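Side-chain contacts in tyrosine-protein kinase receptor torso (Bombyx mori, PDB 5AOQ), which serves as a receptor tyrosine kinase for the neurohormone PTTH, signalling through MAPK to ERK and helping to initiate metamorphosis: residues A[72-77]-A[99-104]; A[161-166]-A[171-176]. One frame throughout, in Å; residues are numbered along the deposited sequence.

In the fold
The two contacts lie in successive fibronectin type III domains of the extracellular part of the receptor, and no sheet is common to them. Contact 1 comes first along the chain and bridges the two facing sheets of the first domain; contact 2, complete within one hairpin, belongs to a three-stranded sheet of the second domain, the one involved in binding PTTH. Their centres are 33 Å apart and their nearest atoms about 18 Å. Contact 1 lies nearer the domain junction: R73 forms a salt bridge with D190, and T99 has its side chain about 10 Å from that of K204; D190 and K204 are both implicated in hormone binding. Contact 2 is remote from these sites.

Contact 1: residues A[72-77]-A[99-104]; sequences IRFETE and TLIEPN
F74, T76, T99 and I101 meet in the core of the first fibronectin type III domain, where strand 71-75 of one sheet of the β-sandwich faces strand 98-101 of the other. No hydrogen bond joins the segments; methyls and one ring do the work. F74 has its CG between the backbone N and the carbonyl carbon (chi1 56°), which sends the ring across the gap with its far end leading. The T99 methyl meets that end at the ring edge, CG2 lying 3.5 Å from F74 CZ. I101 stretches out with CD1 anti to CA (chi2 -175°), bringing I101 CD1 obliquely to within 3.5 Å of F74 CE1. F85 of strand 83-88 also meets the F74 ring, with the planes at about 45°, and touches T76, T99 and I101, tying the cluster to the second sheet. E75 forms a salt bridge with R65. T76 splits its two branches: OG1 is turned to polar neighbours outside the cluster, with V106 O and Q83 OE1 at weak hydrogen-bonding range, whereas the methyl lies in the plane of the F74 ring, at its edge, and meets I101 tip to tip, T76 CG2 to I101 CD1 at 3.6 Å.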
loop_
_atom_site.group_PDB
_atom_site.type_symbol
_atom_site.label_atom_id
_atom_site.label_comp_id
_atom_site.label_asym_id
_atom_site.label_seq_id
_atom_site.Cartn_x
_atom_site.Cartn_y
_atom_site.Cartn_z
ATOM N N ILE A 72 12.119 -2.813 -18.160
ATOM C CA ILE A 72 12.731 -2.261 -19.375
ATOM C C ILE A 72 12.547 -0.751 -19.420
ATOM O O ILE A 72 11.450 -0.256 -19.196
ATOM C CB ILE A 72 12.132 -2.850 -20.680
ATOM C CG1 ILE A 72 12.417 -4.343 -20.799
ATOM C CG2 ILE A 72 12.704 -2.141 -21.912
ATOM C CD1 ILE A 72 11.338 -5.205 -20.230
ATOM N N ARG A 73 13.623 -0.023 -19.701
ATOM C CA ARG A 73 13.558 1.430 -19.849
ATOM C C ARG A 73 13.962 1.865 -21.253
ATOM O O ARG A 73 15.059 1.552 -21.717
ATOM C CB ARG A 73 14.442 2.103 -18.807
ATOM C CG ARG A 73 13.970 1.824 -17.399
ATOM C CD ARG A 73 14.931 2.349 -16.370
ATOM N NE ARG A 73 14.617 1.810 -15.054
ATOM C CZ ARG A 73 15.318 2.058 -13.954
ATOM N NH1 ARG A 73 16.389 2.838 -14.004
ATOM N NH2 ARG A 73 14.946 1.516 -12.805
ATOM N N PHE A 74 13.066 2.588 -21.919
ATOM C CA PHE A 74 13.251 2.963 -23.316
ATOM C C PHE A 74 13.090 4.463 -23.555
ATOM O O PHE A 74 12.569 5.195 -22.704
ATOM C CB PHE A 74 12.259 2.200 -24.196
ATOM C CG PHE A 74 10.830 2.390 -23.791
ATOM C CD1 PHE A 74 10.088 3.443 -24.296
ATOM C CD2 PHE A 74 10.232 1.524 -22.893
ATOM C CE1 PHE A 74 8.773 3.624 -23.918
ATOM C CE2 PHE A 74 8.917 1.700 -22.511
ATOM C CZ PHE A 74 8.187 2.752 -23.023
ATOM N N GLU A 75 13.527 4.893 -24.737
ATOM C CA GLU A 75 13.443 6.286 -25.163
ATOM C C GLU A 75 12.610 6.414 -26.433
ATOM O O GLU A 75 12.600 5.516 -27.278
ATOM C CB GLU A 75 14.842 6.859 -25.406
ATOM C CG GLU A 75 14.854 8.338 -25.776
ATOM C CD GLU A 75 16.222 8.823 -26.203
ATOM O OE1 GLU A 75 17.180 8.022 -26.160
ATOM O OE2 GLU A 75 16.338 10.004 -26.593
ATOM N N THR A 76 11.912 7.538 -26.553
ATOM C CA THR A 76 11.112 7.835 -27.732
ATOM C C THR A 76 11.444 9.219 -28.267
ATOM O O THR A 76 12.193 9.971 -27.645
ATOM C CB THR A 76 9.610 7.775 -27.421
ATOM O OG1 THR A 76 9.207 8.975 -26.747
ATOM C CG2 THR A 76 9.297 6.578 -26.550
ATOM N N GLU A 77 10.889 9.545 -29.427
ATOM C CA GLU A 77 11.030 10.881 -29.981
ATOM C C GLU A 77 9.946 11.763 -29.369
ATOM O O GLU A 77 8.826 11.300 -29.149
ATOM C CB GLU A 77 10.928 10.846 -31.504
ATOM C CG GLU A 77 12.072 10.083 -32.157
ATOM C CD GLU A 77 11.965 10.030 -33.669
ATOM O OE1 GLU A 77 10.856 10.243 -34.202
ATOM O OE2 GLU A 77 12.996 9.769 -34.325
ATOM N N THR A 99 2.710 0.994 -20.592
ATOM C CA THR A 99 3.058 2.286 -20.006
ATOM C C THR A 99 2.635 3.433 -20.919
ATOM O O THR A 99 2.642 3.308 -22.147
ATOM C CB THR A 99 4.569 2.399 -19.718
ATOM O OG1 THR A 99 4.835 3.638 -19.048
ATOM C CG2 THR A 99 5.382 2.335 -21.004
ATOM N N LEU A 100 2.255 4.545 -20.295
ATOM C CA LEU A 100 1.796 5.734 -21.004
ATOM C C LEU A 100 2.767 6.898 -20.857
ATOM O O LEU A 100 2.876 7.489 -19.784
ATOM C CB LEU A 100 0.419 6.146 -20.493
ATOM C CG LEU A 100 -0.746 5.325 -21.036
ATOM C CD1 LEU A 100 -1.971 5.563 -20.195
ATOM C CD2 LEU A 100 -1.024 5.703 -22.481
ATOM N N ILE A 101 3.470 7.226 -21.937
ATOM C CA ILE A 101 4.381 8.362 -21.927
ATOM C C ILE A 101 3.622 9.662 -22.183
ATOM O O ILE A 101 2.960 9.827 -23.214
ATOM C CB ILE A 101 5.513 8.195 -22.966
ATOM C CG1 ILE A 101 6.451 7.069 -22.520
ATOM C CG2 ILE A 101 6.281 9.512 -23.154
ATOM C CD1 ILE A 101 7.686 6.878 -23.379
ATOM N N GLU A 102 3.721 10.565 -21.213
ATOM C CA GLU A 102 3.162 11.907 -21.305
ATOM C C GLU A 102 3.832 12.680 -22.443
ATOM O O GLU A 102 5.022 12.485 -22.695
ATOM C CB GLU A 102 3.353 12.636 -19.970
ATOM C CG GLU A 102 2.692 14.002 -19.872
ATOM C CD GLU A 102 2.962 14.684 -18.544
ATOM O OE1 GLU A 102 3.511 14.026 -17.635
ATOM O OE2 GLU A 102 2.626 15.880 -18.409
ATOM N N PRO A 103 3.077 13.551 -23.140
ATOM C CA PRO A 103 3.662 14.320 -24.248
ATOM C C PRO A 103 4.923 15.092 -23.863
ATOM O O PRO A 103 5.134 15.374 -22.683
ATOM C CB PRO A 103 2.534 15.287 -24.642
ATOM C CG PRO A 103 1.532 15.221 -23.531
ATOM C CD PRO A 103 1.640 13.837 -22.997
ATOM N N ASN A 104 5.751 15.396 -24.861
ATOM C CA ASN A 104 7.018 16.113 -24.686
ATOM C C ASN A 104 8.083 15.291 -23.953
ATOM O O ASN A 104 9.261 15.359 -24.302
ATOM C CB ASN A 104 6.795 17.441 -23.956
ATOM C CG ASN A 104 5.825 18.349 -24.686
ATOM O OD1 ASN A 104 6.227 19.157 -25.524
ATOM N ND2 ASN A 104 4.540 18.222 -24.372
#

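Contact 2: residues A[161-166]-A[171-176]; sequences FKYIIL and YTINGK
I165 packs against I173 on one face of an antiparallel β-hairpin in the second fibronectin type III domain, and against the edge of Y171 at the hairpin's end. Segments 161-166 and 171-176 run at 159°, their axes 4.6 Å apart at closest approach. Six backbone hydrogen bonds pair K162 with K176, I164 with N174 and L166 with T172. I165 and I173 cross obliquely: I173 bends at chi2 (-64°), tucking its CD1 3.4 Å from I165 CG1. I165 CG1 is anti to the backbone N (chi1 -175°), which carries its chain to the less well ordered Y171 ring, I165 CD1 lying 3.3 Å from Y171 CD2. An alanine at I165 would lose both branches and is likely to leave I173 CD1 and the Y171 edge facing a gap. With no side chain on G175, the Y163 ring can lean in over the strand, Y163 CD1 lying 3.7 Å from G175 CA. On the other sheet face L166 crosses N174 at about a right angle, L166 CD1 3.3 Å from N174 ND2. Strand 171-179 lies between strands 159-167 and 212-218; I173, and Y163 from the far strand, both touch L218, while I165 abuts L247 together with E249 and C250 of helix 248-252.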
loop_
_atom_site.group_PDB
_atom_site.type_symbol
_atom_site.label_atom_id
_atom_site.label_comp_id
_atom_site.label_asym_id
_atom_site.label_seq_id
_atom_site.Cartn_x
_atom_site.Cartn_y
_atom_site.Cartn_z
ATOM N N PHE A 161 31.464 12.584 -3.670
ATOM C CA PHE A 161 30.359 13.381 -3.157
ATOM C C PHE A 161 30.829 14.739 -2.660
ATOM O O PHE A 161 31.962 14.886 -2.199
ATOM C CB PHE A 161 29.660 12.619 -2.034
ATOM C CG PHE A 161 30.607 11.891 -1.127
ATOM C CD1 PHE A 161 31.172 12.528 -0.039
ATOM C CD2 PHE A 161 30.947 10.572 -1.375
ATOM C CE1 PHE A 161 32.050 11.862 0.794
ATOM C CE2 PHE A 161 31.827 9.903 -0.549
ATOM C CZ PHE A 161 32.378 10.547 0.537
ATOM N N LYS A 162 29.946 15.728 -2.755
ATOM C CA LYS A 162 30.235 17.074 -2.276
ATOM C C LYS A 162 29.050 17.603 -1.484
ATOM O O LYS A 162 27.904 17.233 -1.747
ATOM C CB LYS A 162 30.555 18.013 -3.439
ATOM C CG LYS A 162 31.855 17.692 -4.157
ATOM C CD LYS A 162 32.094 18.649 -5.314
ATOM C CE LYS A 162 33.450 18.415 -5.960
ATOM N NZ LYS A 162 33.662 19.285 -7.151
ATOM N N TYR A 163 29.333 18.469 -0.515
ATOM C CA TYR A 163 28.295 19.033 0.337
ATOM C C TYR A 163 28.354 20.549 0.340
ATOM O O TYR A 163 29.413 21.144 0.141
ATOM C CB TYR A 163 28.438 18.506 1.762
ATOM C CG TYR A 163 28.540 17.004 1.820
ATOM C CD1 TYR A 163 27.403 16.213 1.872
ATOM C CD2 TYR A 163 29.776 16.375 1.809
ATOM C CE1 TYR A 163 27.493 14.840 1.918
ATOM C CE2 TYR A 163 29.876 15.003 1.856
ATOM C CZ TYR A 163 28.733 14.240 1.909
ATOM O OH TYR A 163 28.828 12.870 1.954
ATOM N N ILE A 164 27.200 21.165 0.569
ATOM C CA ILE A 164 27.110 22.609 0.687
ATOM C C ILE A 164 26.151 22.954 1.817
ATOM O O ILE A 164 24.996 22.514 1.830
ATOM C CB ILE A 164 26.642 23.260 -0.632
ATOM C CG1 ILE A 164 27.643 22.948 -1.750
ATOM C CG2 ILE A 164 26.479 24.769 -0.457
ATOM C CD1 ILE A 164 27.251 23.469 -3.116
ATOM N N ILE A 165 26.651 23.729 2.772
ATOM C CA ILE A 165 25.838 24.214 3.875
ATOM C C ILE A 165 25.182 25.532 3.484
ATOM O O ILE A 165 25.784 26.352 2.790
ATOM C CB ILE A 165 26.672 24.396 5.164
ATOM C CG1 ILE A 165 25.761 24.783 6.328
ATOM C CG2 ILE A 165 27.774 25.438 4.964
ATOM C CD1 ILE A 165 26.435 24.731 7.687
ATOM N N LEU A 166 23.945 25.719 3.929
ATOM C CA LEU A 166 23.161 26.901 3.589
ATOM C C LEU A 166 22.517 27.487 4.837
ATOM O O LEU A 166 22.091 26.752 5.731
ATOM C CB LEU A 166 22.094 26.565 2.546
ATOM C CG LEU A 166 22.613 25.931 1.254
ATOM C CD1 LEU A 166 21.460 25.414 0.410
ATOM C CD2 LEU A 166 23.452 26.925 0.464
ATOM N N TYR A 171 20.463 26.421 9.888
ATOM C CA TYR A 171 21.305 25.990 8.767
ATOM C C TYR A 171 20.924 24.604 8.242
ATOM O O TYR A 171 20.469 23.747 9.001
ATOM C CB TYR A 171 22.782 26.023 9.169
ATOM C CG TYR A 171 23.452 27.359 8.900
ATOM C CD1 TYR A 171 22.945 28.538 9.426
ATOM C CD2 TYR A 171 24.583 27.439 8.103
ATOM C CE1 TYR A 171 23.553 29.755 9.168
ATOM C CE2 TYR A 171 25.198 28.647 7.845
ATOM C CZ TYR A 171 24.679 29.803 8.381
ATOM O OH TYR A 171 25.288 31.009 8.127
ATOM N N THR A 172 21.118 24.400 6.939
ATOM C CA THR A 172 20.775 23.138 6.279
ATOM C C THR A 172 21.859 22.688 5.297
ATOM O O THR A 172 22.485 23.510 4.628
ATOM C CB THR A 172 19.436 23.249 5.518
ATOM O OG1 THR A 172 18.409 23.699 6.410
ATOM C CG2 THR A 172 19.033 21.901 4.923
ATOM N N ILE A 173 22.062 21.374 5.219
ATOM C CA ILE A 173 23.084 20.777 4.361
ATOM C C ILE A 173 22.487 20.103 3.128
ATOM O O ILE A 173 21.591 19.265 3.241
ATOM C CB ILE A 173 23.915 19.718 5.124
ATOM C CG1 ILE A 173 24.460 20.290 6.437
ATOM C CG2 ILE A 173 25.052 19.190 4.250
ATOM C CD1 ILE A 173 25.431 21.433 6.258
ATOM N N ASN A 174 22.991 20.480 1.954
ATOM C CA ASN A 174 22.646 19.803 0.704
ATOM C C ASN A 174 23.855 19.041 0.169
ATOM O O ASN A 174 24.959 19.582 0.112
ATOM C CB ASN A 174 22.148 20.803 -0.343
ATOM C CG ASN A 174 20.718 21.255 -0.094
ATOM O OD1 ASN A 174 19.936 20.561 0.555
ATOM N ND2 ASN A 174 20.371 22.424 -0.617
ATOM N N GLY A 175 23.641 17.786 -0.219
ATOM C CA GLY A 175 24.725 16.919 -0.651
ATOM C C GLY A 175 24.512 16.334 -2.034
ATOM O O GLY A 175 23.491 15.699 -2.300
ATOM N N LYS A 176 25.491 16.545 -2.912
ATOM C CA LYS A 176 25.437 16.039 -4.281
ATOM C C LYS A 176 26.403 14.872 -4.466
ATOM O O LYS A 176 27.543 14.918 -4.000
ATOM C CB LYS A 176 25.756 17.155 -5.276
ATOM C CG LYS A 176 25.594 16.748 -6.735
ATOM C CD LYS A 176 25.815 17.917 -7.686
ATOM C CE LYS A 176 24.703 18.953 -7.585
ATOM N NZ LYS A 176 24.859 20.041 -8.587
#